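Local coordinates for cytoplasmic Protein STM1381 (Salmonella enterica subsp. enterica serovar Typhimurium, PDB 3SOZ) that is of unknown function but is probably a class I glutamine amidotransferase-like protein, at residues W176-L185 with V213-S221; Y37-I47 with Y235-L243. All blocks are in the same frame, centred on the assembly; numbering follows the deposited sequence.

How the contacts relate
Contact 2 is the outer layer and contact 1 the deeper one, their centres about 16 Å apart, and along the chain contact 1 is nested inside the loop that contact 2 closes. The 213-221 segment of contact 1 faces helix 235-246 of contact 2. The helix packs on it, among other places, where C214 SG lies 3.6 Å from V242 CG1, where the F216 and W239 rings meet edge-to-face with CD2 of F216 3.5 Å from CH2 of W239, and where Y235 OH probably makes a hydrogen bond with C220 O at 2.9 Å. L38 of the other helix packs on C220 too. No active site is established; the glycerol bound by D219 probably came from crystallisation.

Contact 1. Residues W176-L185 with V213-S221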
ATOM      1  N   TRP A 176     -18.635 -10.592 -25.674  1.00 63.74           N
ATOM      2  CA  TRP A 176     -17.455 -11.055 -24.928  1.00 60.63           C
ATOM      3  C   TRP A 176     -17.795 -12.112 -23.874  1.00 58.24           C
ATOM      4  O   TRP A 176     -18.895 -12.099 -23.300  1.00 57.77           O
ATOM      5  CB  TRP A 176     -16.830  -9.871 -24.216  1.00 60.80           C
ATOM      6  CG  TRP A 176     -15.954  -9.000 -25.071  1.00 60.92           C
ATOM      7  CD1 TRP A 176     -16.348  -7.948 -25.860  1.00 61.24           C
ATOM      8  CD2 TRP A 176     -14.525  -9.060 -25.172  1.00 61.41           C
ATOM      9  NE1 TRP A 176     -15.254  -7.360 -26.452  1.00 61.29           N
ATOM     10  CE2 TRP A 176     -14.122  -8.024 -26.052  1.00 61.08           C
ATOM     11  CE3 TRP A 176     -13.536  -9.884 -24.596  1.00 60.71           C
ATOM     12  CZ2 TRP A 176     -12.767  -7.796 -26.375  1.00 60.58           C
ATOM     13  CZ3 TRP A 176     -12.190  -9.667 -24.938  1.00 58.55           C
ATOM     14  CH2 TRP A 176     -11.822  -8.630 -25.810  1.00 57.93           C
ATOM     15  N   PRO A 177     -16.849 -13.031 -23.595  1.00 56.31           N
ATOM     16  CA  PRO A 177     -17.093 -13.914 -22.439  1.00 54.77           C
ATOM     17  C   PRO A 177     -16.862 -13.117 -21.147  1.00 53.65           C
ATOM     18  O   PRO A 177     -16.211 -12.050 -21.188  1.00 53.32           O
ATOM     19  CB  PRO A 177     -16.060 -15.021 -22.599  1.00 54.50           C
ATOM     20  CG  PRO A 177     -15.157 -14.577 -23.775  1.00 55.35           C
ATOM     21  CD  PRO A 177     -15.494 -13.198 -24.154  1.00 55.49           C
ATOM     22  N   PRO A 178     -17.420 -13.585 -20.010  1.00 52.67           N
ATOM     23  CA  PRO A 178     -17.237 -12.760 -18.814  1.00 52.02           C
ATOM     24  C   PRO A 178     -15.791 -12.826 -18.280  1.00 51.19           C
ATOM     25  O   PRO A 178     -15.141 -13.859 -18.360  1.00 51.05           O
ATOM     26  CB  PRO A 178     -18.218 -13.382 -17.820  1.00 51.31           C
ATOM     27  CG  PRO A 178     -18.268 -14.815 -18.239  1.00 51.57           C
ATOM     28  CD  PRO A 178     -18.205 -14.805 -19.720  1.00 52.12           C
ATOM     29  N   LEU A 179     -15.299 -11.716 -17.752  1.00 50.41           N
ATOM     30  CA  LEU A 179     -14.012 -11.700 -17.056  1.00 48.96           C
ATOM     31  C   LEU A 179     -14.330 -11.439 -15.584  1.00 48.43           C
ATOM     32  O   LEU A 179     -15.347 -10.802 -15.306  1.00 48.42           O
ATOM     33  CB  LEU A 179     -13.105 -10.611 -17.644  1.00 48.17           C
ATOM     34  CG  LEU A 179     -12.699 -10.785 -19.116  1.00 46.82           C
ATOM     35  CD1 LEU A 179     -12.242  -9.478 -19.668  1.00 46.32           C
ATOM     36  CD2 LEU A 179     -11.622 -11.816 -19.338  1.00 45.79           C
ATOM     37  N   LEU A 180     -13.466 -11.903 -14.669  1.00 47.34           N
ATOM     38  CA  LEU A 180     -13.682 -11.761 -13.233  1.00 46.46           C
ATOM     39  C   LEU A 180     -13.027 -10.546 -12.548  1.00 46.41           C
ATOM     40  O   LEU A 180     -13.176 -10.354 -11.316  1.00 46.30           O
ATOM     41  CB  LEU A 180     -13.316 -13.041 -12.518  1.00 46.45           C
ATOM     42  CG  LEU A 180     -14.040 -14.287 -13.011  1.00 47.75           C
ATOM     43  CD1 LEU A 180     -13.736 -15.457 -12.102  1.00 49.18           C
ATOM     44  CD2 LEU A 180     -15.501 -14.005 -12.968  1.00 48.22           C
ATOM     45  N   GLY A 181     -12.332  -9.717 -13.325  1.00 45.22           N
ATOM     46  CA  GLY A 181     -11.861  -8.451 -12.812  1.00 45.38           C
ATOM     47  C   GLY A 181     -10.967  -7.775 -13.835  1.00 46.22           C
ATOM     48  O   GLY A 181     -10.671  -8.353 -14.882  1.00 46.57           O
ATOM     49  N   TYR A 182     -10.551  -6.541 -13.551  1.00 45.89           N
ATOM     50  CA  TYR A 182      -9.659  -5.828 -14.435  1.00 46.30           C
ATOM     51  C   TYR A 182      -9.022  -4.690 -13.652  1.00 47.55           C
ATOM     52  O   TYR A 182      -9.467  -4.331 -12.557  1.00 47.12           O
ATOM     53  CB  TYR A 182     -10.425  -5.248 -15.670  1.00 46.56           C
ATOM     54  CG  TYR A 182     -11.524  -4.257 -15.289  1.00 43.01           C
ATOM     55  CD1 TYR A 182     -12.769  -4.703 -14.918  1.00 41.84           C
ATOM     56  CD2 TYR A 182     -11.294  -2.903 -15.252  1.00 42.44           C
ATOM     57  CE1 TYR A 182     -13.760  -3.853 -14.544  1.00 39.12           C
ATOM     58  CE2 TYR A 182     -12.301  -2.031 -14.852  1.00 43.35           C
ATOM     59  CZ  TYR A 182     -13.533  -2.548 -14.489  1.00 41.71           C
ATOM     60  OH  TYR A 182     -14.572  -1.740 -14.080  1.00 45.64           O
ATOM     61  N   ASN A 183      -7.987  -4.116 -14.253  1.00 48.71           N
ATOM     62  CA  ASN A 183      -7.397  -2.894 -13.778  1.00 50.01           C
ATOM     63  C   ASN A 183      -8.176  -1.696 -14.317  1.00 51.23           C
ATOM     64  O   ASN A 183      -8.452  -1.595 -15.501  1.00 51.53           O
ATOM     65  CB  ASN A 183      -5.945  -2.833 -14.232  1.00 49.61           C
ATOM     66  CG  ASN A 183      -5.051  -3.829 -13.513  1.00 50.02           C
ATOM     67  OD1 ASN A 183      -4.671  -4.873 -14.060  1.00 47.73           O
ATOM     68  ND2 ASN A 183      -4.684  -3.491 -12.279  1.00 52.14           N
ATOM     69  N   LYS A 184      -8.519  -0.772 -13.434  1.00 53.18           N
ATOM     70  CA  LYS A 184      -9.319   0.358 -13.794  1.00 53.96           C
ATOM     71  C   LYS A 184      -8.345   1.376 -14.294  1.00 55.23           C
ATOM     72  O   LYS A 184      -7.416   1.728 -13.564  1.00 54.84           O
ATOM     73  CB  LYS A 184     -10.035   0.910 -12.579  1.00 54.25           C
ATOM     74  CG  LYS A 184     -10.854   2.139 -12.864  1.00 54.33           C
ATOM     75  CD  LYS A 184     -11.645   2.576 -11.648  1.00 57.26           C
ATOM     76  CE  LYS A 184     -12.424   3.872 -11.957  1.00 58.49           C
ATOM     77  NZ  LYS A 184     -13.467   4.109 -10.915  1.00 59.52           N
ATOM     78  N   LEU A 185      -8.591   1.824 -15.537  1.00 56.31           N
ATOM     79  CA  LEU A 185      -7.819   2.821 -16.253  1.00 57.40           C
ATOM     80  C   LEU A 185      -8.709   3.905 -16.877  1.00 59.05           C
ATOM     81  O   LEU A 185      -9.947   3.835 -16.892  1.00 59.20           O
ATOM     82  CB  LEU A 185      -7.008   2.155 -17.359  1.00 57.30           C
ATOM     83  CG  LEU A 185      -6.110   1.033 -16.843  1.00 56.54           C
ATOM     84  CD1 LEU A 185      -5.778   0.077 -17.918  1.00 55.96           C
ATOM     85  CD2 LEU A 185      -4.880   1.619 -16.277  1.00 54.10           C
ATOM     86  N   VAL A 213       1.410   1.097 -29.004  1.00 67.51           N
ATOM     87  CA  VAL A 213       1.192   0.549 -27.652  1.00 66.20           C
ATOM     88  C   VAL A 213      -0.205   0.012 -27.464  1.00 65.35           C
ATOM     89  O   VAL A 213      -1.182   0.589 -27.939  1.00 65.49           O
ATOM     90  CB  VAL A 213       1.383   1.595 -26.497  1.00 66.23           C
ATOM     91  CG1 VAL A 213       1.794   0.894 -25.198  1.00 64.90           C
ATOM     92  CG2 VAL A 213       2.406   2.613 -26.841  1.00 66.57           C
ATOM     93  N   CYS A 214      -0.306  -1.066 -26.701  1.00 64.11           N
ATOM     94  CA  CYS A 214      -1.605  -1.605 -26.358  1.00 62.98           C
ATOM     95  C   CYS A 214      -1.683  -2.045 -24.877  1.00 61.91           C
ATOM     96  O   CYS A 214      -0.763  -2.678 -24.343  1.00 61.21           O
ATOM     97  CB  CYS A 214      -1.930  -2.748 -27.315  1.00 62.60           C
ATOM     98  SG  CYS A 214      -3.486  -3.554 -27.043  1.00 65.33           S
ATOM     99  N   CYS A 215      -2.785  -1.662 -24.238  1.00 60.77           N
ATOM    100  CA  CYS A 215      -3.133  -2.059 -22.893  1.00 59.75           C
ATOM    101  C   CYS A 215      -4.401  -2.871 -22.908  1.00 58.74           C
ATOM    102  O   CYS A 215      -5.414  -2.461 -23.472  1.00 58.57           O
ATOM    103  CB  CYS A 215      -3.383  -0.843 -22.050  1.00 59.42           C
ATOM    104  SG  CYS A 215      -1.885   0.039 -21.787  1.00 64.97           S
ATOM    105  N   PHE A 216      -4.335  -4.032 -22.284  1.00 57.25           N
ATOM    106  CA  PHE A 216      -5.495  -4.856 -22.084  1.00 56.31           C
ATOM    107  C   PHE A 216      -5.706  -4.914 -20.570  1.00 55.59           C
ATOM    108  O   PHE A 216      -4.794  -5.299 -19.834  1.00 56.05           O
ATOM    109  CB  PHE A 216      -5.273  -6.249 -22.711  1.00 56.39           C
ATOM    110  CG  PHE A 216      -6.409  -7.180 -22.492  1.00 56.59           C
ATOM    111  CD1 PHE A 216      -7.562  -7.079 -23.262  1.00 56.43           C
ATOM    112  CD2 PHE A 216      -6.368  -8.109 -21.461  1.00 55.23           C
ATOM    113  CE1 PHE A 216      -8.646  -7.923 -23.018  1.00 55.91           C
ATOM    114  CE2 PHE A 216      -7.442  -8.951 -21.222  1.00 54.06           C
ATOM    115  CZ  PHE A 216      -8.576  -8.858 -21.994  1.00 54.77           C
ATOM    116  N   ALA A 217      -6.890  -4.520 -20.110  1.00 54.68           N
ATOM    117  CA  ALA A 217      -7.108  -4.200 -18.683  1.00 54.14           C
ATOM    118  C   ALA A 217      -7.370  -5.392 -17.779  1.00 53.86           C
ATOM    119  O   ALA A 217      -7.605  -5.208 -16.583  1.00 54.16           O
ATOM    120  CB  ALA A 217      -8.215  -3.187 -18.504  1.00 53.96           C
ATOM    121  N   SER A 218      -7.331  -6.596 -18.340  1.00 53.10           N
ATOM    122  CA  SER A 218      -7.665  -7.791 -17.590  1.00 52.75           C
ATOM    123  C   SER A 218      -6.523  -8.747 -17.769  1.00 52.59           C
ATOM    124  O   SER A 218      -5.464  -8.356 -18.230  1.00 53.22           O
ATOM    125  CB  SER A 218      -8.971  -8.411 -18.073  1.00 53.02           C
ATOM    126  OG  SER A 218      -9.440  -9.411 -17.186  1.00 51.95           O
ATOM    127  N   ASP A 219      -6.721  -9.987 -17.383  1.00 52.01           N
ATOM    128  CA  ASP A 219      -5.634 -10.925 -17.311  1.00 52.54           C
ATOM    129  C   ASP A 219      -5.890 -11.919 -18.423  1.00 52.92           C
ATOM    130  O   ASP A 219      -7.022 -12.284 -18.703  1.00 53.17           O
ATOM    131  CB  ASP A 219      -5.661 -11.637 -15.954  1.00 52.36           C
ATOM    132  CG  ASP A 219      -4.320 -12.287 -15.570  1.00 52.99           C
ATOM    133  OD1 ASP A 219      -3.591 -12.865 -16.396  1.00 51.50           O
ATOM    134  OD2 ASP A 219      -4.001 -12.256 -14.377  1.00 55.73           O
ATOM    135  N   CYS A 220      -4.833 -12.345 -19.074  1.00 53.21           N
ATOM    136  CA  CYS A 220      -4.949 -13.403 -20.052  1.00 54.14           C
ATOM    137  C   CYS A 220      -5.036 -14.786 -19.360  1.00 52.95           C
ATOM    138  O   CYS A 220      -5.005 -15.808 -20.016  1.00 53.01           O
ATOM    139  CB  CYS A 220      -3.733 -13.337 -20.975  1.00 54.25           C
ATOM    140  SG  CYS A 220      -2.213 -13.790 -20.070  1.00 59.40           S
ATOM    141  N   SER A 221      -5.130 -14.820 -18.037  1.00 52.56           N
ATOM    142  CA  SER A 221      -5.115 -16.120 -17.323  1.00 52.79           C
ATOM    143  C   SER A 221      -5.810 -15.999 -15.980  1.00 51.40           C
ATOM    144  O   SER A 221      -6.303 -14.934 -15.669  1.00 52.43           O
ATOM    145  CB  SER A 221      -3.671 -16.684 -17.177  1.00 53.17           C
ATOM    146  OG  SER A 221      -2.736 -15.645 -16.979  1.00 51.76           O
TER
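A217 and S218 are gripped by the backbone of G181 and N183. The carbonyl oxygen of A217 accepts N183 N at 2.6 Å with an N-H...O angle of 157°. One residue on, S218 OG donates to G181 O over 2.8 Å, nearly along the C=O axis; with OG anti to the serine's own N (chi1 -168°), the hydroxyl is swung onto that carbonyl. One backbone and one side-chain donor thus tie the two segments together. The A217 methyl packs beside them, 3.4 Å from N183 O and 4.1 Å from L185 CD1. L179 CD1 lies 3.7 Å from S218 OG and carries the packing onward. Beyond it the fit is looser: the nearest atoms of the F216 ring are CZ, 4.4 Å from L179 CD1, and CE1, 4.3 Å from W176 CH2, which comes at the phenylalanine's edge. The polar ends of 176-185 turn to other partners, Y182 OH to D200 and N198, N183 OD1 to G119 N. Buried throughout, with helix 227-230 against W176 and L179, the contact ties strand 175-187, after its corner at L180, to the chain leaving strand 211-216, which pairs with 113-117 (parallel) and 200-208 (antiparallel).

Contact 2. Residues Y37-I47 with Y235-L243; sequences YLLSCLRQGNI and YATFWCNVL
L38 lies across the indole of W239, C41 on Y235 and A236, and L42 on L243, as helix 37-42 crosses helix 235-243 at -69° with 9.4 Å between the axes. Aromatic contacts occupy the end nearest the N-termini. The Y37 and Y235 rings are almost parallel, their planes 21° apart, but slid past each other so that the centroids stand 5.4 Å apart and overlap is slight. C41 links them: its SG sits over one face of the Y37 ring, toward the rim, and at the edge of the Y235 ring, 5.2 Å from the centroid, a sulfur-aromatic contact. Deeper in, L38 makes a CH-pi contact, CD1 lying over the face, 3.6 Å from the centroid of the five-membered ring of W239. With CG of L38 anti to the backbone N (chi1 176°), that branch reaches the indole, whose other face is covered by F238. Aliphatic and sulfur packing makes up the rest. C41 SG touches A236 CB at 3.6 Å, and C240 SG is tucked among the C41 carbonyl, G45 and I47. At the far end L243 CD2 serves two partners, meeting L42 CD2 at 3.6 Å and I47 CD1 at 3.8 Å. L38 and I47 also rest on strand 5-10, and W239 and L243 on strand 113-117, so both segments pack against the mixed sheet. Not one hydrogen bond spans the two segments, so they meet mainly through apolar, aromatic and sulfur surfaces, which suggests that packing, rather than polar pairing, governs how they sit together.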
ATOM      1  N   TYR A  37      -0.889 -21.502 -21.862  1.00 81.26           N
ATOM      2  CA  TYR A  37      -1.922 -21.572 -22.876  1.00 80.55           C
ATOM      3  C   TYR A  37      -1.720 -20.484 -23.924  1.00 79.84           C
ATOM      4  O   TYR A  37      -1.525 -20.789 -25.092  1.00 80.23           O
ATOM      5  CB  TYR A  37      -3.327 -21.502 -22.273  1.00 80.64           C
ATOM      6  CG  TYR A  37      -4.382 -21.810 -23.312  1.00 81.98           C
ATOM      7  CD1 TYR A  37      -4.425 -23.061 -23.948  1.00 82.65           C
ATOM      8  CD2 TYR A  37      -5.315 -20.833 -23.696  1.00 82.23           C
ATOM      9  CE1 TYR A  37      -5.379 -23.333 -24.935  1.00 83.73           C
ATOM     10  CE2 TYR A  37      -6.271 -21.089 -24.668  1.00 82.65           C
ATOM     11  CZ  TYR A  37      -6.301 -22.336 -25.288  1.00 84.48           C
ATOM     12  OH  TYR A  37      -7.262 -22.572 -26.250  1.00 84.18           O
ATOM     13  N   LEU A  38      -1.728 -19.226 -23.493  1.00 78.94           N
ATOM     14  CA  LEU A  38      -1.509 -18.069 -24.374  1.00 77.93           C
ATOM     15  C   LEU A  38      -0.246 -18.125 -25.250  1.00 77.94           C
ATOM     16  O   LEU A  38      -0.237 -17.652 -26.379  1.00 77.57           O
ATOM     17  CB  LEU A  38      -1.502 -16.788 -23.542  1.00 77.29           C
ATOM     18  CG  LEU A  38      -1.182 -15.518 -24.308  1.00 75.64           C
ATOM     19  CD1 LEU A  38      -2.236 -15.298 -25.378  1.00 74.25           C
ATOM     20  CD2 LEU A  38      -1.066 -14.317 -23.396  1.00 73.59           C
ATOM     21  N   LEU A  39       0.820 -18.690 -24.721  1.00 78.40           N
ATOM     22  CA  LEU A  39       2.021 -18.875 -25.510  1.00 79.12           C
ATOM     23  C   LEU A  39       1.856 -19.957 -26.576  1.00 79.78           C
ATOM     24  O   LEU A  39       2.166 -19.722 -27.749  1.00 79.70           O
ATOM     25  CB  LEU A  39       3.205 -19.178 -24.612  1.00 78.88           C
ATOM     26  CG  LEU A  39       4.199 -18.051 -24.371  1.00 78.46           C
ATOM     27  CD1 LEU A  39       3.570 -16.669 -24.210  1.00 76.74           C
ATOM     28  CD2 LEU A  39       4.983 -18.450 -23.156  1.00 79.85           C
ATOM     29  N   SER A  40       1.356 -21.125 -26.182  1.00 80.48           N
ATOM     30  CA  SER A  40       1.030 -22.162 -27.159  1.00 81.37           C
ATOM     31  C   SER A  40       0.116 -21.604 -28.250  1.00 81.72           C
ATOM     32  O   SER A  40       0.199 -22.043 -29.393  1.00 82.11           O
ATOM     33  CB  SER A  40       0.386 -23.390 -26.500  1.00 81.69           C
ATOM     34  OG  SER A  40      -1.037 -23.285 -26.456  1.00 82.76           O
ATOM     35  N   CYS A  41      -0.731 -20.632 -27.889  1.00 81.94           N
ATOM     36  CA  CYS A  41      -1.664 -19.954 -28.813  1.00 82.05           C
ATOM     37  C   CYS A  41      -1.017 -18.968 -29.784  1.00 82.65           C
ATOM     38  O   CYS A  41      -1.450 -18.819 -30.924  1.00 82.46           O
ATOM     39  CB  CYS A  41      -2.712 -19.180 -28.013  1.00 81.88           C
ATOM     40  SG  CYS A  41      -4.242 -20.050 -27.714  1.00 79.73           S
ATOM     41  N   LEU A  42      -0.010 -18.262 -29.291  1.00 83.84           N
ATOM     42  CA  LEU A  42       0.718 -17.270 -30.059  1.00 84.74           C
ATOM     43  C   LEU A  42       1.579 -17.945 -31.099  1.00 86.04           C
ATOM     44  O   LEU A  42       1.558 -17.550 -32.264  1.00 86.54           O
ATOM     45  CB  LEU A  42       1.544 -16.392 -29.128  1.00 84.04           C
ATOM     46  CG  LEU A  42       0.841 -15.063 -28.905  1.00 83.25           C
ATOM     47  CD1 LEU A  42      -0.645 -15.240 -29.016  1.00 83.03           C
ATOM     48  CD2 LEU A  42       1.228 -14.402 -27.595  1.00 81.26           C
ATOM     49  N   ARG A  43       2.323 -18.969 -30.677  1.00 87.57           N
ATOM     50  CA  ARG A  43       2.948 -19.918 -31.598  1.00 89.17           C
ATOM     51  C   ARG A  43       1.797 -20.664 -32.238  1.00 89.75           C
ATOM     52  O   ARG A  43       0.694 -20.668 -31.693  1.00 90.28           O
ATOM     53  CB  ARG A  43       3.843 -20.904 -30.841  1.00 89.46           C
ATOM     54  CG  ARG A  43       4.945 -20.264 -29.977  1.00 91.43           C
ATOM     55  CD  ARG A  43       5.765 -21.335 -29.250  1.00 94.61           C
ATOM     56  NE  ARG A  43       5.966 -21.015 -27.831  1.00 97.07           N
ATOM     57  CZ  ARG A  43       7.132 -20.698 -27.259  1.00 98.38           C
ATOM     58  NH1 ARG A  43       8.269 -20.645 -27.960  1.00 99.20           N
ATOM     59  NH2 ARG A  43       7.162 -20.441 -25.960  1.00 98.33           N
ATOM     60  N   GLN A  44       2.005 -21.287 -33.389  1.00 90.42           N
ATOM     61  CA  GLN A  44       0.880 -21.990 -34.014  1.00 91.14           C
ATOM     62  C   GLN A  44      -0.130 -20.975 -34.624  1.00 90.53           C
ATOM     63  O   GLN A  44      -0.981 -21.344 -35.443  1.00 90.74           O
ATOM     64  CB  GLN A  44       0.237 -22.987 -33.008  1.00 91.52           C
ATOM     65  CG  GLN A  44      -1.091 -23.670 -33.431  1.00 94.44           C
ATOM     66  CD  GLN A  44      -2.338 -23.053 -32.762  1.00 97.50           C
ATOM     67  OE1 GLN A  44      -2.806 -21.958 -33.127  1.00 98.21           O
ATOM     68  NE2 GLN A  44      -2.883 -23.771 -31.780  1.00 97.83           N
ATOM     69  N   GLY A  45      -0.022 -19.707 -34.221  1.00 89.66           N
ATOM     70  CA  GLY A  45      -0.517 -18.595 -35.029  1.00 88.53           C
ATOM     71  C   GLY A  45       0.678 -17.985 -35.766  1.00 88.23           C
ATOM     72  O   GLY A  45       0.689 -16.788 -36.064  1.00 88.01           O
ATOM     73  N   ASN A  46       1.683 -18.825 -36.059  1.00 87.86           N
ATOM     74  CA  ASN A  46       3.016 -18.414 -36.577  1.00 87.20           C
ATOM     75  C   ASN A  46       3.517 -17.123 -35.971  1.00 86.03           C
ATOM     76  O   ASN A  46       3.803 -16.145 -36.680  1.00 85.84           O
ATOM     77  CB  ASN A  46       3.096 -18.299 -38.115  1.00 87.87           C
ATOM     78  CG  ASN A  46       2.345 -19.395 -38.836  1.00 88.77           C
ATOM     79  OD1 ASN A  46       1.569 -19.104 -39.753  1.00 89.36           O
ATOM     80  ND2 ASN A  46       2.556 -20.655 -38.431  1.00 88.05           N
ATOM     81  N   ILE A  47       3.591 -17.117 -34.649  1.00 84.57           N
ATOM     82  CA  ILE A  47       4.349 -16.098 -33.972  1.00 82.91           C
ATOM     83  C   ILE A  47       5.530 -16.764 -33.281  1.00 82.00           C
ATOM     84  O   ILE A  47       5.391 -17.781 -32.594  1.00 81.93           O
ATOM     85  CB  ILE A  47       3.493 -15.213 -33.048  1.00 82.79           C
ATOM     86  CG1 ILE A  47       2.518 -14.382 -33.887  1.00 81.78           C
ATOM     87  CG2 ILE A  47       4.394 -14.274 -32.232  1.00 83.17           C
ATOM     88  CD1 ILE A  47       1.575 -13.501 -33.091  1.00 80.64           C
ATOM     89  N   TYR A 235     -10.494 -16.596 -28.798  1.00 70.02           N
ATOM     90  CA  TYR A 235      -9.397 -16.342 -27.875  1.00 68.52           C
ATOM     91  C   TYR A 235      -8.053 -16.197 -28.585  1.00 67.16           C
ATOM     92  O   TYR A 235      -7.463 -15.123 -28.537  1.00 66.61           O
ATOM     93  CB  TYR A 235      -9.365 -17.403 -26.743  1.00 68.89           C
ATOM     94  CG  TYR A 235      -8.272 -17.191 -25.686  1.00 68.52           C
ATOM     95  CD1 TYR A 235      -8.390 -16.198 -24.713  1.00 67.45           C
ATOM     96  CD2 TYR A 235      -7.124 -17.994 -25.668  1.00 69.10           C
ATOM     97  CE1 TYR A 235      -7.394 -16.002 -23.755  1.00 68.65           C
ATOM     98  CE2 TYR A 235      -6.112 -17.798 -24.720  1.00 68.71           C
ATOM     99  CZ  TYR A 235      -6.253 -16.810 -23.764  1.00 68.70           C
ATOM    100  OH  TYR A 235      -5.259 -16.629 -22.831  1.00 65.53           O
ATOM    101  N   ALA A 236      -7.593 -17.254 -29.258  1.00 66.09           N
ATOM    102  CA  ALA A 236      -6.276 -17.251 -29.938  1.00 65.90           C
ATOM    103  C   ALA A 236      -6.119 -16.120 -30.987  1.00 65.84           C
ATOM    104  O   ALA A 236      -5.221 -15.278 -30.909  1.00 65.54           O
ATOM    105  CB  ALA A 236      -5.995 -18.610 -30.556  1.00 65.36           C
ATOM    106  N   THR A 237      -7.036 -16.086 -31.939  1.00 65.82           N
ATOM    107  CA  THR A 237      -7.057 -15.050 -32.945  1.00 66.06           C
ATOM    108  C   THR A 237      -7.065 -13.663 -32.300  1.00 65.79           C
ATOM    109  O   THR A 237      -6.479 -12.708 -32.827  1.00 65.97           O
ATOM    110  CB  THR A 237      -8.299 -15.226 -33.864  1.00 66.47           C
ATOM    111  OG1 THR A 237      -8.199 -16.487 -34.539  1.00 67.21           O
ATOM    112  CG2 THR A 237      -8.398 -14.099 -34.893  1.00 66.07           C
ATOM    113  N   PHE A 238      -7.736 -13.535 -31.168  1.00 64.54           N
ATOM    114  CA  PHE A 238      -7.830 -12.224 -30.595  1.00 63.98           C
ATOM    115  C   PHE A 238      -6.446 -11.688 -30.232  1.00 63.80           C
ATOM    116  O   PHE A 238      -6.181 -10.505 -30.416  1.00 63.34           O
ATOM    117  CB  PHE A 238      -8.732 -12.210 -29.376  1.00 63.81           C
ATOM    118  CG  PHE A 238      -8.517 -11.030 -28.502  1.00 62.77           C
ATOM    119  CD1 PHE A 238      -9.109  -9.813 -28.809  1.00 61.87           C
ATOM    120  CD2 PHE A 238      -7.708 -11.128 -27.370  1.00 61.89           C
ATOM    121  CE1 PHE A 238      -8.917  -8.704 -28.001  1.00 62.34           C
ATOM    122  CE2 PHE A 238      -7.499 -10.015 -26.553  1.00 61.79           C
ATOM    123  CZ  PHE A 238      -8.111  -8.802 -26.863  1.00 61.78           C
ATOM    124  N   TRP A 239      -5.579 -12.550 -29.703  1.00 63.26           N
ATOM    125  CA  TRP A 239      -4.260 -12.098 -29.262  1.00 63.04           C
ATOM    126  C   TRP A 239      -3.338 -11.930 -30.460  1.00 64.11           C
ATOM    127  O   TRP A 239      -2.651 -10.915 -30.589  1.00 64.83           O
ATOM    128  CB  TRP A 239      -3.664 -13.038 -28.208  1.00 62.06           C
ATOM    129  CG  TRP A 239      -4.410 -13.012 -26.888  1.00 59.87           C
ATOM    130  CD1 TRP A 239      -5.189 -14.002 -26.357  1.00 58.37           C
ATOM    131  CD2 TRP A 239      -4.443 -11.934 -25.942  1.00 57.39           C
ATOM    132  NE1 TRP A 239      -5.713 -13.606 -25.153  1.00 56.72           N
ATOM    133  CE2 TRP A 239      -5.267 -12.341 -24.872  1.00 57.30           C
ATOM    134  CE3 TRP A 239      -3.856 -10.668 -25.895  1.00 54.38           C
ATOM    135  CZ2 TRP A 239      -5.506 -11.528 -23.764  1.00 56.69           C
ATOM    136  CZ3 TRP A 239      -4.099  -9.859 -24.799  1.00 55.01           C
ATOM    137  CH2 TRP A 239      -4.923 -10.289 -23.751  1.00 55.56           C
ATOM    138  N   CYS A 240      -3.346 -12.905 -31.360  1.00 64.72           N
ATOM    139  CA  CYS A 240      -2.649 -12.756 -32.609  1.00 65.70           C
ATOM    140  C   CYS A 240      -2.977 -11.405 -33.269  1.00 66.09           C
ATOM    141  O   CYS A 240      -2.065 -10.654 -33.621  1.00 66.38           O
ATOM    142  CB  CYS A 240      -2.946 -13.941 -33.516  1.00 65.81           C
ATOM    143  SG  CYS A 240      -2.154 -15.503 -32.923  1.00 69.63           S
ATOM    144  N   ASN A 241      -4.250 -11.059 -33.389  1.00 66.17           N
ATOM    145  CA  ASN A 241      -4.595  -9.762 -33.947  1.00 67.24           C
ATOM    146  C   ASN A 241      -4.024  -8.609 -33.155  1.00 68.48           C
ATOM    147  O   ASN A 241      -3.656  -7.596 -33.743  1.00 69.69           O
ATOM    148  CB  ASN A 241      -6.099  -9.549 -34.008  1.00 67.37           C
ATOM    149  CG  ASN A 241      -6.745 -10.109 -35.279  1.00 67.93           C
ATOM    150  OD1 ASN A 241      -6.463 -11.217 -35.727  1.00 64.12           O
ATOM    151  ND2 ASN A 241      -7.672  -9.334 -35.833  1.00 71.50           N
ATOM    152  N   VAL A 242      -3.980  -8.726 -31.828  1.00 68.98           N
ATOM    153  CA  VAL A 242      -3.504  -7.631 -30.987  1.00 69.51           C
ATOM    154  C   VAL A 242      -2.032  -7.374 -31.315  1.00 70.10           C
ATOM    155  O   VAL A 242      -1.567  -6.228 -31.432  1.00 69.50           O
ATOM    156  CB  VAL A 242      -3.633  -7.970 -29.473  1.00 69.41           C
ATOM    157  CG1 VAL A 242      -3.251  -6.753 -28.604  1.00 69.18           C
ATOM    158  CG2 VAL A 242      -5.036  -8.392 -29.143  1.00 69.62           C
ATOM    159  N   LEU A 243      -1.317  -8.479 -31.442  1.00 70.90           N
ATOM    160  CA  LEU A 243       0.092  -8.474 -31.734  1.00 72.18           C
ATOM    161  C   LEU A 243       0.351  -7.940 -33.140  1.00 73.21           C
ATOM    162  O   LEU A 243       1.003  -6.920 -33.292  1.00 73.69           O
ATOM    163  CB  LEU A 243       0.649  -9.880 -31.537  1.00 72.03           C
ATOM    164  CG  LEU A 243       1.428 -10.158 -30.242  1.00 72.11           C
ATOM    165  CD1 LEU A 243       1.118  -9.187 -29.102  1.00 71.23           C
ATOM    166  CD2 LEU A 243       1.163 -11.569 -29.816  1.00 71.78           C
TER